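Local coordinates for protein Cd1 (Flavonifractor plautii, PDB 7D39) that binds FMN and probably acts as an ene-reductase that reduces flavones and flavonols, the first step of their breakdown in gut bacteria, at residues L181-D184 with E185-A188; A201-I204 with E205-Q208; G214-P217 with H218-S221; I283-M286 with Q287-K290. All coordinates share one frame; numbering follows the deposited sequence.

Interaction 1 (L181-D184 with E185-A188); sequences LVED and ERVA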
ATOM      1  N   LEU A 181       2.244 -11.571 -22.310  1.00 24.50           N
ATOM      2  CA  LEU A 181       1.764 -10.696 -23.376  1.00 27.14           C
ATOM      3  C   LEU A 181       1.315 -11.451 -24.632  1.00 30.14           C
ATOM      4  O   LEU A 181       0.735 -10.828 -25.531  1.00 32.57           O
ATOM      5  CB  LEU A 181       2.830  -9.660 -23.724  1.00 23.25           C
ATOM      6  CG  LEU A 181       3.134  -8.678 -22.580  1.00 29.31           C
ATOM      7  CD1 LEU A 181       4.047  -7.582 -23.032  1.00 22.37           C
ATOM      8  CD2 LEU A 181       1.857  -8.091 -21.991  1.00 23.09           C
ATOM      9  N   VAL A 182       1.533 -12.760 -24.724  1.00 26.93           N
ATOM     10  CA  VAL A 182       0.886 -13.550 -25.767  1.00 30.03           C
ATOM     11  C   VAL A 182      -0.223 -14.427 -25.205  1.00 30.06           C
ATOM     12  O   VAL A 182      -0.707 -15.326 -25.899  1.00 30.96           O
ATOM     13  CB  VAL A 182       1.890 -14.398 -26.565  1.00 26.47           C
ATOM     14  CG1 VAL A 182       2.916 -13.516 -27.256  1.00 25.93           C
ATOM     15  CG2 VAL A 182       2.567 -15.428 -25.681  1.00 25.39           C
ATOM     16  N   GLU A 183      -0.642 -14.188 -23.967  1.00 27.34           N
ATOM     17  CA  GLU A 183      -1.739 -14.929 -23.353  1.00 30.94           C
ATOM     18  C   GLU A 183      -2.974 -14.029 -23.373  1.00 29.19           C
ATOM     19  O   GLU A 183      -3.154 -13.192 -22.488  1.00 34.69           O
ATOM     20  CB  GLU A 183      -1.364 -15.368 -21.938  1.00 28.19           C
ATOM     21  CG  GLU A 183      -0.275 -16.435 -21.907  1.00 25.38           C
ATOM     22  CD  GLU A 183       0.288 -16.679 -20.509  1.00 38.20           C
ATOM     23  OE1 GLU A 183       0.162 -15.796 -19.641  1.00 36.94           O
ATOM     24  OE2 GLU A 183       0.869 -17.755 -20.281  1.00 42.82           O
ATOM     25  N   ASP A 184      -3.840 -14.235 -24.372  1.00 29.05           N
ATOM     26  CA  ASP A 184      -4.921 -13.290 -24.655  1.00 28.19           C
ATOM     27  C   ASP A 184      -5.916 -13.153 -23.504  1.00 29.32           C
ATOM     28  O   ASP A 184      -6.389 -12.049 -23.227  1.00 30.80           O
ATOM     29  CB  ASP A 184      -5.660 -13.710 -25.923  1.00 29.19           C
ATOM     30  CG  ASP A 184      -4.828 -13.513 -27.178  1.00 46.23           C
ATOM     31  OD1 ASP A 184      -3.966 -12.599 -27.207  1.00 45.00           O
ATOM     32  OD2 ASP A 184      -5.050 -14.276 -28.143  1.00 47.69           O
ATOM     33  N   GLU A 185      -6.321 -14.264 -22.878  1.00 32.09           N
ATOM     34  CA  GLU A 185      -7.306 -14.159 -21.798  1.00 28.73           C
ATOM     35  C   GLU A 185      -6.744 -13.410 -20.594  1.00 27.71           C
ATOM     36  O   GLU A 185      -7.495 -12.761 -19.855  1.00 34.09           O
ATOM     37  CB  GLU A 185      -7.799 -15.545 -21.374  1.00 30.76           C
ATOM     38  CG  GLU A 185      -6.793 -16.393 -20.602  1.00 46.10           C
ATOM     39  CD  GLU A 185      -5.649 -16.938 -21.477  1.00 62.54           C
ATOM     40  OE1 GLU A 185      -4.864 -17.782 -20.975  1.00 61.15           O
ATOM     41  OE2 GLU A 185      -5.538 -16.529 -22.659  1.00 62.38           O
ATOM     42  N   ARG A 186      -5.440 -13.488 -20.372  1.00 27.13           N
ATOM     43  CA  ARG A 186      -4.877 -12.778 -19.234  1.00 28.54           C
ATOM     44  C   ARG A 186      -4.665 -11.306 -19.548  1.00 27.74           C
ATOM     45  O   ARG A 186      -4.776 -10.463 -18.652  1.00 31.34           O
ATOM     46  CB  ARG A 186      -3.580 -13.447 -18.814  1.00 28.94           C
ATOM     47  CG  ARG A 186      -3.751 -14.914 -18.577  1.00 25.66           C
ATOM     48  CD  ARG A 186      -3.142 -15.270 -17.253  1.00 32.77           C
ATOM     49  NE  ARG A 186      -1.759 -15.634 -17.456  1.00 30.57           N
ATOM     50  CZ  ARG A 186      -0.895 -15.871 -16.488  1.00 27.68           C
ATOM     51  NH1 ARG A 186      -1.254 -15.767 -15.209  1.00 23.74           N
ATOM     52  NH2 ARG A 186       0.342 -16.207 -16.814  1.00 26.66           N
ATOM     53  N   VAL A 187      -4.377 -10.982 -20.807  1.00 25.66           N
ATOM     54  CA  VAL A 187      -4.311  -9.582 -21.212  1.00 31.87           C
ATOM     55  C   VAL A 187      -5.697  -8.958 -21.133  1.00 27.20           C
ATOM     56  O   VAL A 187      -5.857  -7.818 -20.687  1.00 29.81           O
ATOM     57  CB  VAL A 187      -3.706  -9.471 -22.626  1.00 32.47           C
ATOM     58  CG1 VAL A 187      -3.731  -8.029 -23.127  1.00 25.73           C
ATOM     59  CG2 VAL A 187      -2.290  -9.998 -22.630  1.00 25.02           C
ATOM     60  N   ALA A 188      -6.723  -9.713 -21.541  1.00 27.14           N
ATOM     61  CA  ALA A 188      -8.097  -9.252 -21.415  1.00 27.94           C
ATOM     62  C   ALA A 188      -8.444  -8.961 -19.965  1.00 27.62           C
ATOM     63  O   ALA A 188      -9.246  -8.062 -19.689  1.00 31.22           O
ATOM     64  CB  ALA A 188      -9.060 -10.289 -22.018  1.00 29.05           C
TER

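Interaction 2 (A201-I204 with E205-Q208); sequences AKDI and EHAQ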
ATOM      1  N   ALA A 201     -13.637   5.379 -10.447  1.00 35.52           N
ATOM      2  CA  ALA A 201     -13.246   6.771 -10.288  1.00 30.17           C
ATOM      3  C   ALA A 201     -14.344   7.731 -10.716  1.00 38.63           C
ATOM      4  O   ALA A 201     -14.331   8.893 -10.297  1.00 38.47           O
ATOM      5  CB  ALA A 201     -11.975   7.047 -11.079  1.00 29.38           C
ATOM      6  N   LYS A 202     -15.286   7.276 -11.543  1.00 36.14           N
ATOM      7  CA  LYS A 202     -16.447   8.100 -11.861  1.00 45.15           C
ATOM      8  C   LYS A 202     -17.195   8.492 -10.594  1.00 52.11           C
ATOM      9  O   LYS A 202     -17.512   9.667 -10.384  1.00 64.71           O
ATOM     10  CB  LYS A 202     -17.386   7.360 -12.815  1.00 40.92           C
ATOM     11  CG  LYS A 202     -16.996   7.363 -14.293  1.00 45.83           C
ATOM     12  CD  LYS A 202     -18.183   6.868 -15.143  1.00 53.86           C
ATOM     13  CE  LYS A 202     -17.758   6.033 -16.358  1.00 62.52           C
ATOM     14  NZ  LYS A 202     -17.545   6.821 -17.610  1.00 66.96           N
ATOM     15  N   ASP A 203     -17.489   7.512  -9.737  1.00 50.30           N
ATOM     16  CA  ASP A 203     -18.217   7.718  -8.483  1.00 47.17           C
ATOM     17  C   ASP A 203     -17.422   7.026  -7.374  1.00 42.29           C
ATOM     18  O   ASP A 203     -17.707   5.886  -7.009  1.00 39.58           O
ATOM     19  CB  ASP A 203     -19.645   7.172  -8.595  1.00 50.01           C
ATOM     20  CG  ASP A 203     -20.472   7.412  -7.342  1.00 54.86           C
ATOM     21  OD1 ASP A 203     -21.712   7.357  -7.441  1.00 58.49           O
ATOM     22  OD2 ASP A 203     -19.893   7.654  -6.260  1.00 54.08           O
ATOM     23  N   ILE A 204     -16.417   7.719  -6.837  1.00 44.09           N
ATOM     24  CA  ILE A 204     -15.566   7.100  -5.824  1.00 41.82           C
ATOM     25  C   ILE A 204     -16.383   6.683  -4.610  1.00 44.02           C
ATOM     26  O   ILE A 204     -16.068   5.684  -3.955  1.00 51.47           O
ATOM     27  CB  ILE A 204     -14.419   8.052  -5.437  1.00 46.79           C
ATOM     28  CG1 ILE A 204     -13.483   8.269  -6.623  1.00 44.74           C
ATOM     29  CG2 ILE A 204     -13.636   7.501  -4.258  1.00 44.50           C
ATOM     30  CD1 ILE A 204     -12.386   9.269  -6.344  1.00 42.28           C
ATOM     31  N   GLU A 205     -17.448   7.418  -4.298  1.00 49.11           N
ATOM     32  CA  GLU A 205     -18.232   7.111  -3.108  1.00 56.05           C
ATOM     33  C   GLU A 205     -18.905   5.750  -3.222  1.00 57.12           C
ATOM     34  O   GLU A 205     -18.894   4.962  -2.271  1.00 57.07           O
ATOM     35  CB  GLU A 205     -19.273   8.204  -2.878  1.00 64.98           C
ATOM     36  CG  GLU A 205     -19.422   8.615  -1.428  1.00 76.22           C
ATOM     37  CD  GLU A 205     -19.844  10.060  -1.287  1.00 79.77           C
ATOM     38  OE1 GLU A 205     -20.727  10.494  -2.059  1.00 80.63           O
ATOM     39  OE2 GLU A 205     -19.279  10.764  -0.420  1.00 80.69           O
ATOM     40  N   HIS A 206     -19.494   5.456  -4.375  1.00 55.32           N
ATOM     41  CA  HIS A 206     -20.201   4.202  -4.583  1.00 54.96           C
ATOM     42  C   HIS A 206     -19.346   3.147  -5.277  1.00 55.03           C
ATOM     43  O   HIS A 206     -19.859   2.078  -5.625  1.00 57.69           O
ATOM     44  CB  HIS A 206     -21.487   4.470  -5.362  1.00 58.63           C
ATOM     45  CG  HIS A 206     -22.338   5.525  -4.727  1.00 63.49           C
ATOM     46  ND1 HIS A 206     -22.365   6.829  -5.173  1.00 66.90           N
ATOM     47  CD2 HIS A 206     -23.140   5.484  -3.638  1.00 61.79           C
ATOM     48  CE1 HIS A 206     -23.171   7.538  -4.405  1.00 65.23           C
ATOM     49  NE2 HIS A 206     -23.654   6.746  -3.465  1.00 62.41           N
ATOM     50  N   ALA A 207     -18.053   3.413  -5.469  1.00 51.39           N
ATOM     51  CA  ALA A 207     -17.164   2.401  -6.020  1.00 43.04           C
ATOM     52  C   ALA A 207     -17.090   1.218  -5.069  1.00 42.56           C
ATOM     53  O   ALA A 207     -17.129   1.379  -3.845  1.00 38.66           O
ATOM     54  CB  ALA A 207     -15.768   2.981  -6.264  1.00 38.31           C
ATOM     55  N   GLN A 208     -16.994   0.022  -5.638  1.00 40.46           N
ATOM     56  CA  GLN A 208     -17.014  -1.211  -4.870  1.00 42.76           C
ATOM     57  C   GLN A 208     -15.845  -2.108  -5.253  1.00 38.67           C
ATOM     58  O   GLN A 208     -15.448  -2.171  -6.417  1.00 45.47           O
ATOM     59  CB  GLN A 208     -18.329  -1.960  -5.081  1.00 46.63           C
ATOM     60  CG  GLN A 208     -19.259  -1.933  -3.879  1.00 60.90           C
ATOM     61  CD  GLN A 208     -20.614  -2.532  -4.201  1.00 72.14           C
ATOM     62  OE1 GLN A 208     -21.050  -2.514  -5.355  1.00 79.06           O
ATOM     63  NE2 GLN A 208     -21.280  -3.080  -3.191  1.00 73.56           N
TER

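Interaction 3 (G214-P217 with H218-S221); sequences GVCP and HCHS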
ATOM      1  N   GLY A 214     -11.104 -13.334  -0.508  1.00 36.71           N
ATOM      2  CA  GLY A 214     -10.120 -13.665   0.509  1.00 31.89           C
ATOM      3  C   GLY A 214     -10.716 -14.385   1.713  1.00 31.42           C
ATOM      4  O   GLY A 214     -11.802 -14.965   1.663  1.00 37.93           O
ATOM      5  N   VAL A 215      -9.959 -14.363   2.812  1.00 29.50           N
ATOM      6  CA  VAL A 215     -10.347 -15.007   4.063  1.00 34.16           C
ATOM      7  C   VAL A 215     -10.799 -13.979   5.097  1.00 37.28           C
ATOM      8  O   VAL A 215     -11.841 -14.143   5.727  1.00 41.94           O
ATOM      9  CB  VAL A 215      -9.204 -15.888   4.617  1.00 31.74           C
ATOM     10  CG1 VAL A 215      -9.506 -16.331   6.047  1.00 30.79           C
ATOM     11  CG2 VAL A 215      -8.969 -17.105   3.731  1.00 30.09           C
ATOM     12  N   CYS A 216     -10.010 -12.911   5.296  1.00 38.49           N
ATOM     13  CA  CYS A 216     -10.398 -11.804   6.168  1.00 33.80           C
ATOM     14  C   CYS A 216     -11.623 -11.133   5.560  1.00 31.43           C
ATOM     15  O   CYS A 216     -11.543 -10.570   4.461  1.00 29.48           O
ATOM     16  CB  CYS A 216      -9.248 -10.794   6.347  1.00 33.16           C
ATOM     17  SG  CYS A 216      -9.624  -9.266   7.294  1.00 38.15           S
ATOM     18  N   PRO A 217     -12.771 -11.179   6.228  1.00 31.30           N
ATOM     19  CA  PRO A 217     -13.966 -10.537   5.663  1.00 32.01           C
ATOM     20  C   PRO A 217     -13.840  -9.031   5.577  1.00 35.00           C
ATOM     21  O   PRO A 217     -14.580  -8.391   4.818  1.00 38.16           O
ATOM     22  CB  PRO A 217     -15.081 -10.947   6.634  1.00 33.54           C
ATOM     23  CG  PRO A 217     -14.488 -12.037   7.501  1.00 33.70           C
ATOM     24  CD  PRO A 217     -13.025 -11.791   7.539  1.00 32.31           C
ATOM     25  N   HIS A 218     -12.920  -8.445   6.302  1.00 34.71           N
ATOM     26  CA  HIS A 218     -12.754  -7.011   6.301  1.00 29.88           C
ATOM     27  C   HIS A 218     -11.649  -6.562   5.335  1.00 31.72           C
ATOM     28  O   HIS A 218     -11.888  -5.722   4.529  1.00 35.36           O
ATOM     29  CB  HIS A 218     -12.494  -6.557   7.728  1.00 32.62           C
ATOM     30  CG  HIS A 218     -12.089  -5.136   7.858  1.00 31.44           C
ATOM     31  ND1 HIS A 218     -12.981  -4.102   7.796  1.00 37.28           N
ATOM     32  CD2 HIS A 218     -10.878  -4.575   8.037  1.00 30.41           C
ATOM     33  CE1 HIS A 218     -12.342  -2.963   7.939  1.00 37.85           C
ATOM     34  NE2 HIS A 218     -11.064  -3.224   8.086  1.00 33.37           N
ATOM     35  N   CYS A 219     -10.480  -7.197   5.437  1.00 27.73           N
ATOM     36  CA  CYS A 219      -9.220  -6.953   4.667  1.00 38.81           C
ATOM     37  C   CYS A 219      -9.372  -7.498   3.198  1.00 26.45           C
ATOM     38  O   CYS A 219      -9.013  -6.843   2.260  1.00 25.76           O
ATOM     39  CB  CYS A 219      -7.889  -7.464   5.413  1.00 25.74           C
ATOM     40  SG  CYS A 219      -7.741  -8.102   7.173  1.00 26.48           S
ATOM     41  N   HIS A 220      -9.960  -8.676   3.058  1.00 27.26           N
ATOM     42  CA  HIS A 220      -9.935  -9.625   1.926  1.00 31.21           C
ATOM     43  C   HIS A 220      -8.655 -10.386   1.727  1.00 28.14           C
ATOM     44  O   HIS A 220      -8.530 -11.157   0.834  1.00 26.37           O
ATOM     45  CB  HIS A 220     -10.488  -9.120   0.588  1.00 28.99           C
ATOM     46  CG  HIS A 220     -11.822  -8.488   0.693  1.00 37.86           C
ATOM     47  ND1 HIS A 220     -12.032  -7.162   0.439  1.00 41.47           N
ATOM     48  CD2 HIS A 220     -13.021  -8.997   1.041  1.00 34.05           C
ATOM     49  CE1 HIS A 220     -13.299  -6.878   0.629  1.00 36.77           C
ATOM     50  NE2 HIS A 220     -13.917  -7.976   0.993  1.00 37.08           N
ATOM     51  N   SER A 221      -7.747 -10.178   2.638  1.00 25.87           N
ATOM     52  CA  SER A 221      -6.470 -10.814   2.707  1.00 25.13           C
ATOM     53  C   SER A 221      -6.546 -12.314   2.873  1.00 25.77           C
ATOM     54  O   SER A 221      -7.460 -12.816   3.434  1.00 26.82           O
ATOM     55  CB  SER A 221      -5.727 -10.214   3.878  1.00 24.60           C
ATOM     56  OG  SER A 221      -4.495 -10.788   4.040  1.00 38.54           O
TER

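Interaction 4 (I283-M286 with Q287-K290); sequences IANM and QTEK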
ATOM      1  N   ILE A 283      12.142  10.301  24.196  1.00 28.41           N
ATOM      2  CA  ILE A 283      12.882  11.552  24.319  1.00 32.92           C
ATOM      3  C   ILE A 283      13.358  11.743  25.749  1.00 31.18           C
ATOM      4  O   ILE A 283      14.503  12.142  25.991  1.00 33.97           O
ATOM      5  CB  ILE A 283      12.012  12.730  23.847  1.00 35.63           C
ATOM      6  CG1 ILE A 283      11.872  12.707  22.329  1.00 31.86           C
ATOM      7  CG2 ILE A 283      12.585  14.058  24.343  1.00 36.37           C
ATOM      8  CD1 ILE A 283      10.677  13.469  21.834  1.00 42.51           C
ATOM      9  N   ALA A 284      12.499  11.434  26.719  1.00 30.24           N
ATOM     10  CA  ALA A 284      12.901  11.551  28.113  1.00 33.78           C
ATOM     11  C   ALA A 284      13.950  10.506  28.467  1.00 32.72           C
ATOM     12  O   ALA A 284      14.937  10.811  29.145  1.00 30.86           O
ATOM     13  CB  ALA A 284      11.680  11.428  29.015  1.00 32.42           C
ATOM     14  N   ASN A 285      13.759   9.272  28.002  1.00 32.63           N
ATOM     15  CA  ASN A 285      14.727   8.213  28.265  1.00 28.11           C
ATOM     16  C   ASN A 285      16.106   8.543  27.689  1.00 27.09           C
ATOM     17  O   ASN A 285      17.124   8.143  28.256  1.00 28.50           O
ATOM     18  CB  ASN A 285      14.193   6.890  27.703  1.00 26.74           C
ATOM     19  CG  ASN A 285      13.214   6.201  28.654  1.00 32.52           C
ATOM     20  OD1 ASN A 285      13.329   6.316  29.873  1.00 34.74           O
ATOM     21  ND2 ASN A 285      12.260   5.472  28.099  1.00 29.71           N
HETATM   22  N   MSE A 286      16.167   9.277  26.581  1.00 26.58           N
HETATM   23  CA  MSE A 286      17.454   9.638  25.991  1.00 26.63           C
HETATM   24  C   MSE A 286      18.253  10.613  26.855  1.00 30.55           C
HETATM   25  O   MSE A 286      19.447  10.801  26.632  1.00 34.26           O
HETATM   26  CB  MSE A 286      17.261  10.245  24.615  1.00 25.80           C
HETATM   27  CG  MSE A 286      16.671   9.273  23.613  1.00 39.83           C
HETATM   28 SE   MSE A 286      16.471  10.081  21.875  1.00 47.95          SE
HETATM   29  CE  MSE A 286      15.448  11.641  22.404  1.00 57.73           C
ATOM     30  N   GLN A 287      17.583  11.228  27.830  1.00 28.04           N
ATOM     31  CA  GLN A 287      18.244  12.105  28.787  1.00 33.91           C
ATOM     32  C   GLN A 287      18.809  11.368  29.984  1.00 38.84           C
ATOM     33  O   GLN A 287      19.639  11.939  30.697  1.00 52.77           O
ATOM     34  CB  GLN A 287      17.279  13.174  29.301  1.00 35.37           C
ATOM     35  CG  GLN A 287      16.815  14.120  28.239  1.00 42.15           C
ATOM     36  CD  GLN A 287      17.949  14.530  27.338  1.00 55.93           C
ATOM     37  OE1 GLN A 287      19.086  14.697  27.790  1.00 62.74           O
ATOM     38  NE2 GLN A 287      17.657  14.678  26.050  1.00 56.67           N
ATOM     39  N   THR A 288      18.390  10.129  30.226  1.00 38.59           N
ATOM     40  CA  THR A 288      18.858   9.410  31.402  1.00 32.62           C
ATOM     41  C   THR A 288      20.326   9.022  31.280  1.00 38.45           C
ATOM     42  O   THR A 288      20.866   8.834  30.187  1.00 33.98           O
ATOM     43  CB  THR A 288      18.056   8.132  31.634  1.00 36.68           C
ATOM     44  OG1 THR A 288      18.186   7.281  30.491  1.00 38.36           O
ATOM     45  CG2 THR A 288      16.583   8.436  31.927  1.00 31.01           C
ATOM     46  N   GLU A 289      20.958   8.861  32.438  1.00 35.92           N
ATOM     47  CA  GLU A 289      22.336   8.408  32.476  1.00 34.60           C
ATOM     48  C   GLU A 289      22.453   6.960  32.025  1.00 36.29           C
ATOM     49  O   GLU A 289      23.454   6.588  31.405  1.00 39.42           O
ATOM     50  CB  GLU A 289      22.888   8.594  33.893  1.00 40.46           C
ATOM     51  CG  GLU A 289      24.081   7.716  34.224  1.00 49.04           C
ATOM     52  CD  GLU A 289      24.678   8.044  35.586  1.00 60.33           C
ATOM     53  OE1 GLU A 289      24.528   9.208  36.045  1.00 59.81           O
ATOM     54  OE2 GLU A 289      25.294   7.135  36.190  1.00 60.71           O
ATOM     55  N   LYS A 290      21.449   6.131  32.320  1.00 36.70           N
ATOM     56  CA  LYS A 290      21.474   4.748  31.850  1.00 36.51           C
ATOM     57  C   LYS A 290      21.592   4.697  30.332  1.00 32.51           C
ATOM     58  O   LYS A 290      22.438   3.979  29.782  1.00 30.50           O
ATOM     59  CB  LYS A 290      20.220   4.008  32.329  1.00 35.44           C
ATOM     60  CG  LYS A 290      20.200   2.514  31.997  1.00 34.73           C
ATOM     61  CD  LYS A 290      18.776   1.967  31.986  1.00 37.22           C
ATOM     62  CE  LYS A 290      18.446   1.262  33.269  1.00 45.58           C
ATOM     63  NZ  LYS A 290      19.261   0.032  33.348  1.00 52.54           N
TER

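Interaction 1 (L181-D184 with E185-A188)
E183 and V187 join where the loop 181-184 turns into helix 184-202. E183 stands at the N-cap, and its carbonyl O takes the amide N of V187 at 3.0 Å, nearly in line with the carbonyl. D184 repeats the step one residue on, its O accepting from A188 N at 2.9 Å. The CG2 methyl of V187 comes down on E183 O as well, 3.3 Å away. Among the side chains, E183 and R186 run alongside each other in the same direction. R186, its chain bent at CG and again at CD (chi2 -131°, chi3 -91°), offers its guanidinium side-on, NE and NH2 each lying 2.9 Å from the single oxygen E183 OE1. That oxygen lies close to the guanidinium plane, yet the two flat groups are turned 52° apart: NH2 arrives on the syn side, NE from above the carboxylate. R186 NH2 is also hydrogen-bonded to P175 O. Were R186 an alanine, the E183 carboxylate would probably lose its cationic mate and P175 O a donor. The result is a salt bridge reinforced by hydrogen bonds, and the negative charge beside the first turn would probably also suit the positive end of the helix.

Interaction 2 (A201-I204 with E205-Q208)
The chain turn in which D203 meets H206 closes helix 184-202, the last helix of the flavodoxin-like part of the protein, at the point where the chain departs for the strands further on. D203 is the first residue to leave helical geometry, and its carboxylate reaches forward to the residue three places on. With CG swung opposite the backbone N (chi1 -177°), the group presents both oxygens to H206. D203 OD2 accepts the backbone N of H206 at 2.9 Å, a fairly straight bond that comes in from well above the carboxylate plane. D203 OD1 faces the ring nitrogen H206 ND1 at the edge of the imidazole; the modelled 2.4 Å is very short for a hydrogen bond, so the exact length is doubtful. Carboxylate and ring stand almost perpendicular, 85° apart. The backbone bonds are slighter: H206 N to D203 O is weak at 3.2 Å, and A207 N to I204 O is weak at 3.4 Å. Replacing D203 with an alanine would probably take away the straighter of the bonds described for H206 N and leave the imidazole without its carboxylate partner, more able to turn. I204 O also accepts from K167 NZ, while the side chains of I204 and A207 rest on V138 of strand 138-144; A207 touches I169 of strand 167-174 too. What results is a His-carboxylate hydrogen bond built into a surface turn, here serving as the exit from a helix that packs on a parallel sheet, as in flavodoxin-like folds.

Interaction 3 (G214-P217 with H218-S221)
C216 leads from its CB, 3.2 Å from C219 SG, to a sulfur held opposite the backbone N (chi1 175°) and thereby aimed at the second cysteine of the Cys-x-x-Cys sequence. There C216 SG is modelled as bonded to C219 SG at 2.2 Å, with a disulfide torsion of 77°. The backbone closes the same loop. C216 O accepts H220 N at 2.8 Å, and S221 O is gripped by two successive amides: C216 N approaches in the carbonyl plane at 3.2 Å, V215 N from above it at 3.0 Å. G214 CA makes a CH···O contact with H220 O at 3.0 Å, where a CB at G214 would collide with that oxygen. The two histidines have partners beyond the turn: H218 NE2 is hydrogen-bonded to D263 OD1, and the H220 ring stacks on Y209. C219 SG is also modelled as joined to C233 and C236. One sulfur cannot hold three disulfides at once, so the individual links are doubtful and may describe alternatives or a misread site. Two Cys-x-x-Cys pairs gathered beside an antiparallel sheet are reminiscent of a zinc ribbon, although no metal is modelled. The chemistry therefore implies a cysteine cluster whose true bonding is unsettled, framed by a backbone turn that would itself bring the first pair of sulfurs together.

Interaction 4 (I283-M286 with Q287-K290)
N285 O is gripped twice by one residue, T288. The hydroxyl T288 OG1 donates to it at 2.6 Å, lying in the carbonyl plane, while the amide T288 N binds at 3.1 Å from well above that plane. The amide bond comes from the backbone of the turn; the hydroxyl bond depends on OG1 sitting between its own backbone N and carbonyl carbon (chi1 60°), which turns it back toward the preceding helix. T288 OG1 then works in the other direction, accepting from the backbone N of Y291 in the first turn of helix 289-301. It is thus donor to one helix and acceptor for the next, a role that fixes its rotation. Within the chain reversal, Q287 N reaches A284 O at 3.0 Å, again from above the carbonyl plane, and Q287 CB leans on that oxygen at 3.3 Å. Q287 bends at CG, chi2 being -42°, so that its amide folds back over the backbone of M286 without a hydrogen bond to it. M286, present as selenomethionine, rests its side chain on Y291, and Q287 touches K292, both partners belonging to helix 289-301. The four residues from N285 to T288 form a type I beta turn whose last member is a threonine N-cap, a compact way of ending one helix, here 265-285, and starting another with only a few residues between them.

In the fold
The four contacts follow one another along the chain without overlapping. Interactions 1 and 2 mark the beginning and end of helix 184-202, their centres about 27 Å apart. That helix belongs to the FMN-binding part with its five-stranded parallel sheet, and in interaction 1 the side chain of L181 lies about 7 Å from the flavin mononucleotide. Interaction 3 comes next, about 20 Å from interaction 2 between centres, just ahead of the four-stranded antiparallel sheet. Interaction 4 joins helices 265-285 and 289-301. Its centre is about 60 Å from that of interaction 1, across the chain's centre from it. The series thus passes from the flavin-binding fold through a cysteine-rich segment to a helical extension.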